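Local coordinates for protein isomaltodextranase (Arthrobacter globiformis, PDB 5AWO) that hydrolyses alpha-1,6-glucosidic linkages in polysaccharides, removing successive isomaltose units from the non-reducing ends of the chains, at residues Val61-Leu66 against Ala108-Tyr113; Leu203-Asp208 against Ala212-Val217; Ala293-Gly298 against Met333-Ala338; Arg329-Asn334 against Ala408-Ser413. All coordinates share one frame; numbering follows the deposited sequence. Where two conformers were deposited one is given.

Interaction 1 (Val61-Leu66 against Ala108-Tyr113)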
loop_
_atom_site.group_PDB
_atom_site.type_symbol
_atom_site.label_atom_id
_atom_site.label_comp_id
_atom_site.label_asym_id
_atom_site.label_seq_id
_atom_site.Cartn_x
_atom_site.Cartn_y
_atom_site.Cartn_z
ATOM N N VAL A 61 -1.718 -16.801 24.031
ATOM C CA VAL A 61 -0.405 -17.443 23.962
ATOM C C VAL A 61 0.381 -16.891 22.763
ATOM O O VAL A 61 1.570 -16.604 22.866
ATOM C CB VAL A 61 -0.515 -18.979 23.983
ATOM C CG1 VAL A 61 0.845 -19.632 23.841
ATOM C CG2 VAL A 61 -1.116 -19.444 25.315
ATOM N N ASN A 62 -0.296 -16.675 21.642
ATOM C CA ASN A 62 0.383 -16.006 20.520
ATOM C C ASN A 62 0.860 -14.607 20.851
ATOM O O ASN A 62 1.992 -14.233 20.524
ATOM C CB ASN A 62 -0.508 -15.964 19.275
ATOM C CG ASN A 62 -0.556 -17.296 18.549
ATOM O OD1 ASN A 62 -1.549 -18.040 18.580
ATOM N ND2 ASN A 62 0.547 -17.631 17.927
ATOM N N ILE A 63 0.020 -13.815 21.531
ATOM C CA ILE A 63 0.425 -12.484 21.929
ATOM C C ILE A 63 1.677 -12.531 22.837
ATOM O O ILE A 63 2.600 -11.735 22.671
ATOM C CB ILE A 63 -0.698 -11.708 22.651
ATOM C CG1 ILE A 63 -1.795 -11.340 21.639
ATOM C CG2 ILE A 63 -0.157 -10.475 23.365
ATOM C CD1 ILE A 63 -3.047 -10.796 22.282
ATOM N N ASP A 64 1.661 -13.439 23.808
ATOM C CA ASP A 64 2.791 -13.541 24.745
ATOM C C ASP A 64 4.075 -13.937 24.005
ATOM O O ASP A 64 5.146 -13.406 24.284
ATOM C CB ASP A 64 2.472 -14.524 25.873
ATOM C CG ASP A 64 1.378 -14.016 26.813
ATOM O OD1 ASP A 64 1.118 -12.808 26.817
ATOM O OD2 ASP A 64 0.807 -14.864 27.547
ATOM N N TRP A 65 3.933 -14.818 23.024
ATOM C CA TRP A 65 5.047 -15.212 22.161
ATOM C C TRP A 65 5.534 -14.022 21.338
ATOM O O TRP A 65 6.721 -13.765 21.272
ATOM C CB TRP A 65 4.631 -16.387 21.277
ATOM C CG TRP A 65 5.474 -16.644 20.060
ATOM C CD1 TRP A 65 6.775 -17.071 20.011
ATOM C CD2 TRP A 65 5.055 -16.494 18.706
ATOM N NE1 TRP A 65 7.174 -17.213 18.713
ATOM C CE2 TRP A 65 6.127 -16.886 17.888
ATOM C CE3 TRP A 65 3.848 -16.114 18.103
ATOM C CZ2 TRP A 65 6.050 -16.862 16.505
ATOM C CZ3 TRP A 65 3.772 -16.102 16.722
ATOM C CH2 TRP A 65 4.866 -16.469 15.939
ATOM N N LEU A 66 4.617 -13.249 20.751
ATOM C CA LEU A 66 5.015 -12.079 20.002
ATOM C C LEU A 66 5.723 -11.080 20.893
ATOM O O LEU A 66 6.723 -10.485 20.516
ATOM C CB LEU A 66 3.815 -11.379 19.350
ATOM C CG LEU A 66 3.130 -12.199 18.259
ATOM C CD1 LEU A 66 1.777 -11.576 17.993
ATOM C CD2 LEU A 66 3.976 -12.271 17.002
ATOM N N ALA A 108 -11.436 -3.881 24.779
ATOM C CA ALA A 108 -10.647 -2.949 25.598
ATOM C C ALA A 108 -9.674 -3.702 26.480
ATOM O O ALA A 108 -8.527 -3.288 26.638
ATOM C CB ALA A 108 -11.557 -2.083 26.459
ATOM N N TYR A 109 -10.121 -4.798 27.066
ATOM C CA TYR A 109 -9.241 -5.634 27.858
ATOM C C TYR A 109 -8.028 -6.053 27.034
ATOM O O TYR A 109 -6.883 -5.951 27.494
ATOM C CB TYR A 109 -9.944 -6.869 28.375
ATOM C CG TYR A 109 -8.997 -7.813 29.068
ATOM C CD1 TYR A 109 -8.299 -8.781 28.351
ATOM C CD2 TYR A 109 -8.780 -7.739 30.446
ATOM C CE1 TYR A 109 -7.431 -9.655 28.968
ATOM C CE2 TYR A 109 -7.897 -8.608 31.077
ATOM C CZ TYR A 109 -7.221 -9.567 30.333
ATOM O OH TYR A 109 -6.337 -10.455 30.925
ATOM N N TRP A 110 -8.275 -6.506 25.808
ATOM C CA TRP A 110 -7.157 -6.992 25.001
ATOM C C TRP A 110 -6.265 -5.864 24.516
ATOM O O TRP A 110 -5.047 -6.044 24.431
ATOM C CB TRP A 110 -7.652 -7.898 23.865
ATOM C CG TRP A 110 -8.006 -9.231 24.434
ATOM C CD1 TRP A 110 -9.244 -9.789 24.524
ATOM C CD2 TRP A 110 -7.113 -10.148 25.091
ATOM N NE1 TRP A 110 -9.176 -10.991 25.136
ATOM C CE2 TRP A 110 -7.880 -11.237 25.508
ATOM C CE3 TRP A 110 -5.731 -10.161 25.335
ATOM C CZ2 TRP A 110 -7.330 -12.336 26.182
ATOM C CZ3 TRP A 110 -5.184 -11.257 26.011
ATOM C CH2 TRP A 110 -5.989 -12.323 26.423
ATOM N N ALA A 111 -6.836 -4.703 24.204
ATOM C CA ALA A 111 -6.025 -3.552 23.842
ATOM C C ALA A 111 -5.113 -3.135 25.012
ATOM O O ALA A 111 -3.965 -2.765 24.806
ATOM C CB ALA A 111 -6.886 -2.394 23.382
ATOM N N ASN A 112 -5.618 -3.197 26.243
ATOM C CA ASN A 112 -4.765 -2.902 27.393
ATOM C C ASN A 112 -3.699 -3.971 27.665
ATOM O O ASN A 112 -2.556 -3.632 28.027
ATOM C CB ASN A 112 -5.604 -2.680 28.647
ATOM C CG ASN A 112 -4.758 -2.243 29.820
ATOM O OD1 ASN A 112 -4.229 -1.136 29.825
ATOM N ND2 ASN A 112 -4.579 -3.130 30.793
ATOM N N TYR A 113 -4.055 -5.248 27.507
ATOM C CA TYR A 113 -3.128 -6.363 27.681
ATOM C C TYR A 113 -1.980 -6.178 26.679
ATOM O O TYR A 113 -0.801 -6.303 27.027
ATOM C CB TYR A 113 -3.865 -7.696 27.457
ATOM C CG TYR A 113 -3.063 -8.960 27.695
ATOM C CD1 TYR A 113 -2.183 -9.448 26.725
ATOM C CD2 TYR A 113 -3.185 -9.688 28.890
ATOM C CE1 TYR A 113 -1.458 -10.610 26.938
ATOM C CE2 TYR A 113 -2.455 -10.837 29.114
ATOM C CZ TYR A 113 -1.579 -11.290 28.142
ATOM O OH TYR A 113 -0.859 -12.446 28.371
#
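D64 and Y113 supply the polar part of this contact, I63, W110 and Y113 the apolar part. The residues belong to helices 56-68 and 107-116, which follow strands 39-42 and 77-79. Those strands are neighbours in the parallel eight-stranded sheet, so the helices are adjacent on the outside of the TIM barrel. The short axes here run nearly parallel, at 21°, but stay 12.2 Å apart, so the gap is bridged mainly by the rings of Y113 and W110.

The polar link is a hydrogen bond from Y113 OH to D64 OD1, short at 2.5 Å. OD1 receives it through its syn lone pair, on the side of OD2, which itself lies 3.0 Å from Y113 OH. Carboxylate and ring are almost coplanar, 29° apart, and OD1 arrives at the edge of the tyrosine. The ring reaches this far because chi1 of Y113 (-176°) turns CG away from the backbone N. K60, one turn before D64, bonds to the same hydroxyl and forms a salt bridge with OD2.

Apolar contact comes from the two branches of I63. CG2 meets the edge of the tyrosine, 3.8 Å from Y113 CE1, while CD1 approaches W110 CE3 obliquely at 4.1 Å. The indole turns its own edge to the face of the Y113 ring, and its NE1 is bonded to E56.

A phenol hydroxyl held between a carboxylate and an ammonium group would be strongly polarised, consistent with the short bond; with hydrocarbon at its edge and indole against its face, the tyrosine ring has little freedom to turn.

Interaction 2 (Leu203-Asp208 against Ala212-Val217)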
loop_
_atom_site.group_PDB
_atom_site.type_symbol
_atom_site.label_atom_id
_atom_site.label_comp_id
_atom_site.label_asym_id
_atom_site.label_seq_id
_atom_site.Cartn_x
_atom_site.Cartn_y
_atom_site.Cartn_z
ATOM N N LEU A 203 -15.268 -6.598 0.423
ATOM C CA LEU A 203 -15.720 -5.381 -0.239
ATOM C C LEU A 203 -16.459 -5.656 -1.547
ATOM O O LEU A 203 -17.522 -5.089 -1.814
ATOM C CB LEU A 203 -14.520 -4.466 -0.478
ATOM C CG LEU A 203 -13.982 -3.820 0.786
ATOM C CD1 LEU A 203 -12.617 -3.209 0.512
ATOM C CD2 LEU A 203 -14.960 -2.781 1.319
ATOM N N SER A 204 -15.891 -6.524 -2.365
ATOM C CA SER A 204 -16.442 -6.841 -3.672
ATOM C C SER A 204 -17.783 -7.535 -3.540
ATOM O O SER A 204 -18.696 -7.328 -4.349
ATOM C CB SER A 204 -15.449 -7.695 -4.469
ATOM O OG SER A 204 -15.026 -8.869 -3.764
ATOM N N TRP A 205 -17.929 -8.343 -2.494
ATOM C CA TRP A 205 -19.217 -9.003 -2.250
ATOM C C TRP A 205 -20.320 -7.999 -1.892
ATOM O O TRP A 205 -21.440 -8.119 -2.404
ATOM C CB TRP A 205 -19.093 -10.075 -1.185
ATOM C CG TRP A 205 -18.255 -11.266 -1.561
ATOM C CD1 TRP A 205 -17.280 -11.335 -2.511
ATOM C CD2 TRP A 205 -18.341 -12.580 -0.976
ATOM N NE1 TRP A 205 -16.755 -12.608 -2.546
ATOM C CE2 TRP A 205 -17.378 -13.388 -1.616
ATOM C CE3 TRP A 205 -19.141 -13.151 0.019
ATOM C CZ2 TRP A 205 -17.193 -14.738 -1.289
ATOM C CZ3 TRP A 205 -18.963 -14.496 0.341
ATOM C CH2 TRP A 205 -17.996 -15.274 -0.313
ATOM N N TYR A 206 -20.007 -7.012 -1.065
ATOM C CA TYR A 206 -20.932 -5.857 -0.890
ATOM C C TYR A 206 -21.238 -5.160 -2.226
ATOM O O TYR A 206 -22.399 -4.933 -2.572
ATOM C CB TYR A 206 -20.354 -4.844 0.107
ATOM C CG TYR A 206 -21.181 -3.584 0.160
ATOM C CD1 TYR A 206 -22.341 -3.537 0.928
ATOM C CD2 TYR A 206 -20.829 -2.460 -0.564
ATOM C CE1 TYR A 206 -23.121 -2.400 0.951
ATOM C CE2 TYR A 206 -21.612 -1.324 -0.546
ATOM C CZ TYR A 206 -22.762 -1.307 0.216
ATOM O OH TYR A 206 -23.511 -0.132 0.199
ATOM N N GLU A 207 -20.207 -4.809 -2.969
ATOM C CA GLU A 207 -20.369 -3.944 -4.153
ATOM C C GLU A 207 -21.268 -4.543 -5.230
ATOM O O GLU A 207 -22.252 -3.890 -5.659
ATOM C CB GLU A 207 -19.007 -3.572 -4.744
ATOM C CG GLU A 207 -19.116 -2.630 -5.944
ATOM C CD GLU A 207 -17.816 -2.057 -6.447
ATOM O OE1 GLU A 207 -16.723 -2.592 -6.136
ATOM O OE2 GLU A 207 -17.898 -1.047 -7.201
ATOM N N ASP A 208 -20.943 -5.747 -5.690
ATOM C CA ASP A 208 -21.788 -6.343 -6.739
ATOM C C ASP A 208 -22.274 -7.766 -6.463
ATOM O O ASP A 208 -22.914 -8.367 -7.310
ATOM C CB ASP A 208 -21.145 -6.184 -8.127
ATOM C CG ASP A 208 -19.983 -7.083 -8.330
ATOM O OD1 ASP A 208 -19.650 -7.819 -7.385
ATOM O OD2 ASP A 208 -19.415 -7.025 -9.443
ATOM N N ALA A 212 -15.779 -14.226 -8.728
ATOM C CA ALA A 212 -15.411 -14.950 -9.937
ATOM C C ALA A 212 -14.978 -16.376 -9.689
ATOM O O ALA A 212 -14.902 -17.134 -10.657
ATOM C CB ALA A 212 -14.334 -14.194 -10.697
ATOM N N ASN A 213 -14.683 -16.747 -8.438
ATOM C CA ASN A 213 -14.349 -18.117 -8.095
ATOM C C ASN A 213 -15.523 -18.940 -7.577
ATOM O O ASN A 213 -15.384 -20.130 -7.327
ATOM C CB ASN A 213 -13.218 -18.120 -7.045
ATOM C CG ASN A 213 -12.420 -19.413 -7.042
ATOM O OD1 ASN A 213 -12.173 -19.995 -5.991
ATOM N ND2 ASN A 213 -12.004 -19.861 -8.227
ATOM N N ILE A 214 -16.675 -18.306 -7.359
ATOM C CA ILE A 214 -17.834 -18.966 -6.721
ATOM C C ILE A 214 -19.108 -18.811 -7.540
ATOM O O ILE A 214 -19.784 -19.806 -7.864
ATOM C CB ILE A 214 -18.095 -18.394 -5.308
ATOM C CG1 ILE A 214 -16.863 -18.559 -4.435
ATOM C CG2 ILE A 214 -19.274 -19.098 -4.666
ATOM C CD1 ILE A 214 -17.027 -18.014 -3.029
ATOM N N GLY A 215 -19.455 -17.569 -7.864
ATOM C CA GLY A 215 -20.713 -17.250 -8.488
ATOM C C GLY A 215 -21.374 -16.049 -7.826
ATOM O O GLY A 215 -20.679 -15.172 -7.322
ATOM N N GLN A 216 -22.702 -16.005 -7.844
ATOM C CA GLN A 216 -23.457 -15.019 -7.087
ATOM C C GLN A 216 -23.389 -15.396 -5.630
ATOM O O GLN A 216 -23.675 -16.541 -5.235
ATOM C CB GLN A 216 -24.945 -14.992 -7.485
ATOM C CG GLN A 216 -25.224 -14.854 -8.956
ATOM C CD GLN A 216 -24.762 -13.541 -9.524
ATOM O OE1 GLN A 216 -24.706 -12.530 -8.816
ATOM N NE2 GLN A 216 -24.472 -13.530 -10.827
ATOM N N VAL A 217 -22.982 -14.449 -4.797
ATOM C CA VAL A 217 -22.860 -14.741 -3.375
ATOM C C VAL A 217 -23.884 -14.014 -2.503
ATOM O O VAL A 217 -24.268 -14.522 -1.461
ATOM C CB VAL A 217 -21.437 -14.463 -2.868
ATOM C CG1 VAL A 217 -20.484 -15.489 -3.469
ATOM C CG2 VAL A 217 -20.992 -13.049 -3.168
#
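I214 and V217 close on the indole of W205, joining the short helix 203-208 to the beta hairpin of strands 210-211 and 215-216. This unit follows strand 197-200 of the TIM barrel; the W205 side chain is about 7 Å from that of D201, the probable nucleophile.

Along the second segment, N213 N bonds to D211 OD1 within the hairpin turn. D211 also fixes the indole, since its OD2 takes a hydrogen bond from W205 NE1. At I214, CG1 is anti to the carbonyl carbon (chi1 -58°) and the chain runs on extended, bringing CD1 to 3.7 Å from W205 CZ2. That methyl comes obliquely to the benzo end of the indole. Across the hairpin, D211 is paired with two residues at once, I214 and G215, which makes a classic beta bulge; a CB at the backbone angles of G215 would collide with the carbonyl O of I214.

V217 makes the main contact, its side chain crossing the indole at about a right angle. Backbone bonds to G209 and D163 hold it in position. CG1 lies 4.0 Å from W205 CZ2, so it serves the six-membered ring. CG2 makes a CH-pi contact over the five-membered ring, 3.7 Å from the centroid and 23° off the normal, and its nearest atom is W205 CD2, at 3.5 Å.

Interaction 3 (Ala293-Gly298 against Met333-Ala338)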
loop_
_atom_site.group_PDB
_atom_site.type_symbol
_atom_site.label_atom_id
_atom_site.label_comp_id
_atom_site.label_asym_id
_atom_site.label_seq_id
_atom_site.Cartn_x
_atom_site.Cartn_y
_atom_site.Cartn_z
ATOM N N ALA A 293 -3.811 -13.241 -9.290
ATOM C CA ALA A 293 -3.906 -14.229 -8.226
ATOM C C ALA A 293 -2.702 -14.249 -7.299
ATOM O O ALA A 293 -2.854 -14.313 -6.094
ATOM C CB ALA A 293 -4.134 -15.625 -8.792
ATOM N N ASN A 294 -1.497 -14.223 -7.870
ATOM C CA ASN A 294 -0.280 -14.308 -7.062
ATOM C C ASN A 294 0.312 -12.919 -6.880
ATOM O O ASN A 294 0.110 -12.022 -7.727
ATOM C CB ASN A 294 0.738 -15.305 -7.659
ATOM C CG ASN A 294 1.279 -14.874 -9.001
ATOM O OD1 ASN A 294 0.866 -15.399 -10.071
ATOM N ND2 ASN A 294 2.151 -13.928 -8.999
ATOM N N PRO A 295 1.015 -12.693 -5.756
ATOM C CA PRO A 295 1.513 -11.338 -5.466
ATOM C C PRO A 295 2.677 -10.884 -6.334
ATOM O O PRO A 295 2.842 -9.678 -6.523
ATOM C CB PRO A 295 1.858 -11.398 -3.977
ATOM C CG PRO A 295 2.127 -12.874 -3.722
ATOM C CD PRO A 295 1.106 -13.575 -4.576
ATOM N N PHE A 296 3.461 -11.798 -6.925
ATOM C CA PHE A 296 4.430 -11.317 -7.889
ATOM C C PHE A 296 3.711 -10.520 -8.966
ATOM O O PHE A 296 4.127 -9.401 -9.306
ATOM C CB PHE A 296 5.237 -12.442 -8.524
ATOM C CG PHE A 296 6.454 -12.849 -7.745
ATOM C CD1 PHE A 296 7.602 -12.055 -7.785
ATOM C CD2 PHE A 296 6.496 -14.017 -7.014
ATOM C CE1 PHE A 296 8.737 -12.421 -7.083
ATOM C CE2 PHE A 296 7.624 -14.390 -6.327
ATOM C CZ PHE A 296 8.765 -13.589 -6.361
ATOM N N CYS A 297 2.631 -11.070 -9.510
ATOM C CA CYS A 297 1.900 -10.397 -10.578
ATOM C C CYS A 297 1.066 -9.242 -10.030
ATOM O O CYS A 297 0.964 -8.194 -10.685
ATOM C CB CYS A 297 0.976 -11.355 -11.306
ATOM S SG CYS A 297 1.862 -12.588 -12.306
ATOM N N GLY A 298 0.438 -9.405 -8.870
ATOM C CA GLY A 298 -0.384 -8.334 -8.341
ATOM C C GLY A 298 0.398 -7.097 -7.921
ATOM O O GLY A 298 -0.034 -5.954 -8.167
ATOM N N MET A 333 9.778 -12.997 1.964
ATOM C CA MET A 333 10.004 -11.776 2.728
ATOM C C MET A 333 10.538 -10.673 1.816
ATOM O O MET A 333 10.075 -9.530 1.850
ATOM C CB MET A 333 10.992 -12.058 3.846
ATOM C CG MET A 333 11.304 -10.875 4.744
ATOM S SD MET A 333 9.838 -10.381 5.690
ATOM C CE MET A 333 10.510 -9.055 6.702
ATOM N N ASN A 334 11.470 -11.016 0.931
ATOM C CA ASN A 334 12.074 -10.020 0.056
ATOM C C ASN A 334 11.052 -9.372 -0.888
ATOM O O ASN A 334 11.131 -8.161 -1.188
ATOM C CB ASN A 334 13.200 -10.647 -0.776
ATOM C CG ASN A 334 14.455 -10.947 0.018
ATOM O OD1 ASN A 334 14.665 -10.415 1.115
ATOM N ND2 ASN A 334 15.303 -11.825 -0.532
ATOM N N LEU A 335 10.077 -10.137 -1.359
ATOM C CA LEU A 335 9.048 -9.569 -2.221
ATOM C C LEU A 335 8.187 -8.565 -1.469
ATOM O O LEU A 335 7.890 -7.482 -1.982
ATOM C CB LEU A 335 8.157 -10.683 -2.808
ATOM C CG LEU A 335 7.028 -10.201 -3.730
ATOM C CD1 LEU A 335 7.524 -9.455 -4.961
ATOM C CD2 LEU A 335 6.141 -11.396 -4.165
ATOM N N MET A 336 7.763 -8.920 -0.263
ATOM C CA MET A 336 6.918 -8.010 0.523
ATOM C C MET A 336 7.670 -6.710 0.795
ATOM O O MET A 336 7.115 -5.608 0.655
ATOM C CB MET A 336 6.469 -8.647 1.856
ATOM C CG MET A 336 5.711 -9.970 1.734
ATOM S SD MET A 336 4.216 -9.840 0.735
ATOM C CE MET A 336 3.673 -11.538 0.871
ATOM N N VAL A 337 8.931 -6.839 1.183
ATOM C CA VAL A 337 9.728 -5.650 1.478
ATOM C C VAL A 337 9.972 -4.821 0.207
ATOM O O VAL A 337 9.822 -3.576 0.198
ATOM C CB VAL A 337 11.059 -6.017 2.173
ATOM C CG1 VAL A 337 12.003 -4.821 2.260
ATOM C CG2 VAL A 337 10.769 -6.605 3.524
ATOM N N ALA A 338 10.340 -5.467 -0.893
ATOM C CA ALA A 338 10.584 -4.756 -2.148
ATOM C C ALA A 338 9.384 -3.909 -2.546
ATOM O O ALA A 338 9.532 -2.779 -3.049
ATOM C CB ALA A 338 10.941 -5.725 -3.259
#
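L335 lays its CD2 methyl squarely over the ring of F296, a CH-pi contact between two helices of the barrel domain. Helix 326-339 leads into strand 343-345 of the TIM barrel, while helix 295-302 is only just beginning here, with N294 at its N-cap. The leucine therefore packs against the first turn of helix 295-302.

The evidence for a face contact is direct: CD2 of L335 is 3.7 Å from the centroid of the F296 ring and only 4° off the normal. The other methyl works nearer the rim, with L335 CD1 at 3.8 Å from F296 CD1 and about as far from CE1. The two branches thus straddle centre and border of one ring. L335 can do this because its CG stands anti to the backbone N (chi1 180°), which carries the fork outward from its helix.

P295 adds a longer apolar contact beside the phenyl, its CB 4.3 Å from L335 CD2. L278 of helix 274-279 also touches both P295 and F296, and F410 meets F296 edge-to-face, so other apolar groups border the ring, with the side chain of R412 also packed against it. Replacing F296 by an alanine would probably leave both methyls of L335 without the surface they rest on and open a gap beside F410.

The same methyl also reaches the start of the helix backbone, with L335 CD2 lying 4.1 Å from P295 C and 3.9 Å from F296 N.

Interaction 4 (Arg329-Asn334 against Ala408-Ser413)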
loop_
_atom_site.group_PDB
_atom_site.type_symbol
_atom_site.label_atom_id
_atom_site.label_comp_id
_atom_site.label_asym_id
_atom_site.label_seq_id
_atom_site.Cartn_x
_atom_site.Cartn_y
_atom_site.Cartn_z
ATOM N N ARG A 329 11.565 -19.009 1.681
ATOM C CA ARG A 329 11.166 -18.133 2.782
ATOM C C ARG A 329 11.804 -16.761 2.616
ATOM O O ARG A 329 11.127 -15.734 2.789
ATOM C CB ARG A 329 11.530 -18.730 4.133
ATOM C CG ARG A 329 10.663 -19.887 4.551
ATOM C CD ARG A 329 11.147 -20.538 5.859
ATOM N NE ARG A 329 11.862 -21.789 5.635
ATOM C CZ ARG A 329 11.288 -22.930 5.273
ATOM N NH1 ARG A 329 12.031 -24.026 5.070
ATOM N NH2 ARG A 329 9.975 -23.011 5.078
ATOM N N LYS A 330 13.081 -16.703 2.264
ATOM C CA LYS A 330 13.719 -15.415 2.040
ATOM C C LYS A 330 13.065 -14.678 0.865
ATOM O O LYS A 330 12.854 -13.456 0.919
ATOM C CB LYS A 330 15.223 -15.564 1.795
ATOM C CG LYS A 330 16.011 -15.903 3.061
ATOM C CD LYS A 330 17.507 -16.087 2.838
ATOM C CE LYS A 330 17.850 -17.275 1.986
ATOM N NZ LYS A 330 19.336 -17.413 1.954
ATOM N N THR A 331 12.718 -15.399 -0.185
ATOM C CA THR A 331 12.023 -14.783 -1.321
ATOM C C THR A 331 10.665 -14.181 -0.975
ATOM O O THR A 331 10.356 -13.086 -1.410
ATOM C CB THR A 331 11.934 -15.786 -2.480
ATOM O OG1 THR A 331 13.278 -16.025 -2.957
ATOM C CG2 THR A 331 11.044 -15.270 -3.603
ATOM N N MET A 332 9.889 -14.904 -0.195
ATOM C CA MET A 332 8.625 -14.396 0.347
ATOM C C MET A 332 8.841 -13.031 1.012
ATOM O O MET A 332 8.163 -12.044 0.696
ATOM C CB MET A 332 8.071 -15.435 1.348
ATOM C CG MET A 332 6.844 -14.997 2.118
ATOM S SD MET A 332 6.569 -16.017 3.568
ATOM C CE MET A 332 7.901 -15.466 4.583
ATOM N N MET A 333 9.778 -12.997 1.964
ATOM C CA MET A 333 10.004 -11.776 2.728
ATOM C C MET A 333 10.538 -10.673 1.816
ATOM O O MET A 333 10.075 -9.530 1.850
ATOM C CB MET A 333 10.992 -12.058 3.846
ATOM C CG MET A 333 11.304 -10.875 4.744
ATOM S SD MET A 333 9.838 -10.381 5.690
ATOM C CE MET A 333 10.510 -9.055 6.702
ATOM N N ASN A 334 11.470 -11.016 0.931
ATOM C CA ASN A 334 12.074 -10.020 0.056
ATOM C C ASN A 334 11.052 -9.372 -0.888
ATOM O O ASN A 334 11.131 -8.161 -1.188
ATOM C CB ASN A 334 13.200 -10.647 -0.776
ATOM C CG ASN A 334 14.455 -10.947 0.018
ATOM O OD1 ASN A 334 14.665 -10.415 1.115
ATOM N ND2 ASN A 334 15.303 -11.825 -0.532
ATOM N N ALA A 408 15.930 -5.430 -5.446
ATOM C CA ALA A 408 15.628 -6.867 -5.216
ATOM C C ALA A 408 15.521 -7.612 -6.527
ATOM O O ALA A 408 14.935 -7.136 -7.494
ATOM C CB ALA A 408 14.360 -7.001 -4.404
ATOM N N LEU A 409 16.157 -8.793 -6.562
ATOM C CA LEU A 409 16.260 -9.608 -7.752
ATOM C C LEU A 409 15.681 -10.994 -7.418
ATOM O O LEU A 409 15.973 -11.529 -6.344
ATOM C CB LEU A 409 17.707 -9.749 -8.177
ATOM C CG LEU A 409 18.502 -8.463 -8.367
ATOM C CD1 LEU A 409 19.974 -8.756 -8.580
ATOM C CD2 LEU A 409 17.976 -7.617 -9.500
ATOM N N PHE A 410 14.856 -11.536 -8.331
ATOM C CA PHE A 410 14.103 -12.760 -8.072
ATOM C C PHE A 410 14.266 -13.720 -9.233
ATOM O O PHE A 410 14.339 -13.309 -10.374
ATOM C CB PHE A 410 12.610 -12.442 -7.896
ATOM C CG PHE A 410 12.314 -11.542 -6.744
ATOM C CD1 PHE A 410 12.068 -12.053 -5.485
ATOM C CD2 PHE A 410 12.243 -10.170 -6.928
ATOM C CE1 PHE A 410 11.842 -11.227 -4.402
ATOM C CE2 PHE A 410 11.950 -9.349 -5.858
ATOM C CZ PHE A 410 11.750 -9.864 -4.596
ATOM N N ASN A 411 14.256 -15.012 -8.922
ATOM C CA ASN A 411 14.186 -16.072 -9.940
ATOM C C ASN A 411 12.995 -16.971 -9.715
ATOM O O ASN A 411 13.040 -17.871 -8.876
ATOM C CB ASN A 411 15.466 -16.896 -10.003
ATOM C CG ASN A 411 15.378 -18.003 -11.034
ATOM O OD1 ASN A 411 14.493 -17.990 -11.902
ATOM N ND2 ASN A 411 16.292 -18.944 -10.974
ATOM N N ARG A 412 11.946 -16.737 -10.511
ATOM C CA ARG A 412 10.707 -17.498 -10.416
ATOM C C ARG A 412 10.716 -18.802 -11.225
ATOM O O ARG A 412 9.717 -19.547 -11.204
ATOM C CB ARG A 412 9.539 -16.601 -10.799
ATOM C CG ARG A 412 9.357 -15.391 -9.899
ATOM C CD ARG A 412 8.299 -14.433 -10.405
ATOM N NE ARG A 412 6.978 -15.060 -10.371
ATOM C CZ ARG A 412 5.978 -14.780 -11.185
ATOM N NH1 ARG A 412 6.070 -13.812 -12.092
ATOM N NH2 ARG A 412 4.879 -15.510 -11.096
ATOM N N SER A 413 11.812 -19.132 -11.919
ATOM C CA SER A 413 11.890 -20.430 -12.564
ATOM C C SER A 413 11.834 -21.533 -11.502
ATOM O O SER A 413 12.428 -21.409 -10.414
ATOM C CB SER A 413 13.197 -20.575 -13.326
ATOM O OG SER A 413 13.309 -21.886 -13.885
#
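The interface between the TIM barrel and the beta sandwich that follows the barrel is bridged here by F410, at the end of strand 405-410, whose ring edge fits against T331 and N334 of barrel helix 326-339. T331 and N334, one turn apart on the helix, meet neighbouring ring atoms. T331 CG2 is 3.9 Å from F410 CD1, and the carbonyl O of T331 lies at the ring edge, 3.8 Å from CE1. N334 meets CE1 with its CB, at 3.9 Å, and sets its backbone C 3.8 Å from F410 CZ, in the plane of the ring.

T331 has its methyl anti to the backbone N (chi1 -67° to OG1), which directs CG2 at the phenyl and leaves OG1 to bond to H458 O and S460 OG. Beyond the strand, S413 N bonds to N411 OD1 at 2.9 Å, forming an Asx turn. A serine in place of F410 would probably leave T331 CG2 and N334 CB facing a gap in the domain interface.

The chemistry is divided: the ring edge of F410 packs on methyl, methylene and backbone carbonyl atoms, while the buried polar ends of T331 and N334 are satisfied by sandwich residues, the latter by W440 and S460, so that shape and hydrogen bonding both join the domains.

Overall arrangement
All four contacts are largely buried; interaction 2 alone includes an exposed residue, I214. Interactions 3 and 4 share helix 326-339, including M333 and N334, and touch each other, with centres about 8 Å apart: one joins that helix to another helix of the barrel domain, the other to the beta sandwich. Interaction 1 pairs two outer barrel helices, its centre about 29 Å from that of interaction 3. Interaction 2, the only one near an annotated catalytic residue, touches none of the others. Chemistry follows place: interaction 1 adds a charged hydrogen-bond network to apolar contact, interactions 2 and 3 rest methyls on aromatic faces, and interaction 4 uses a ring edge.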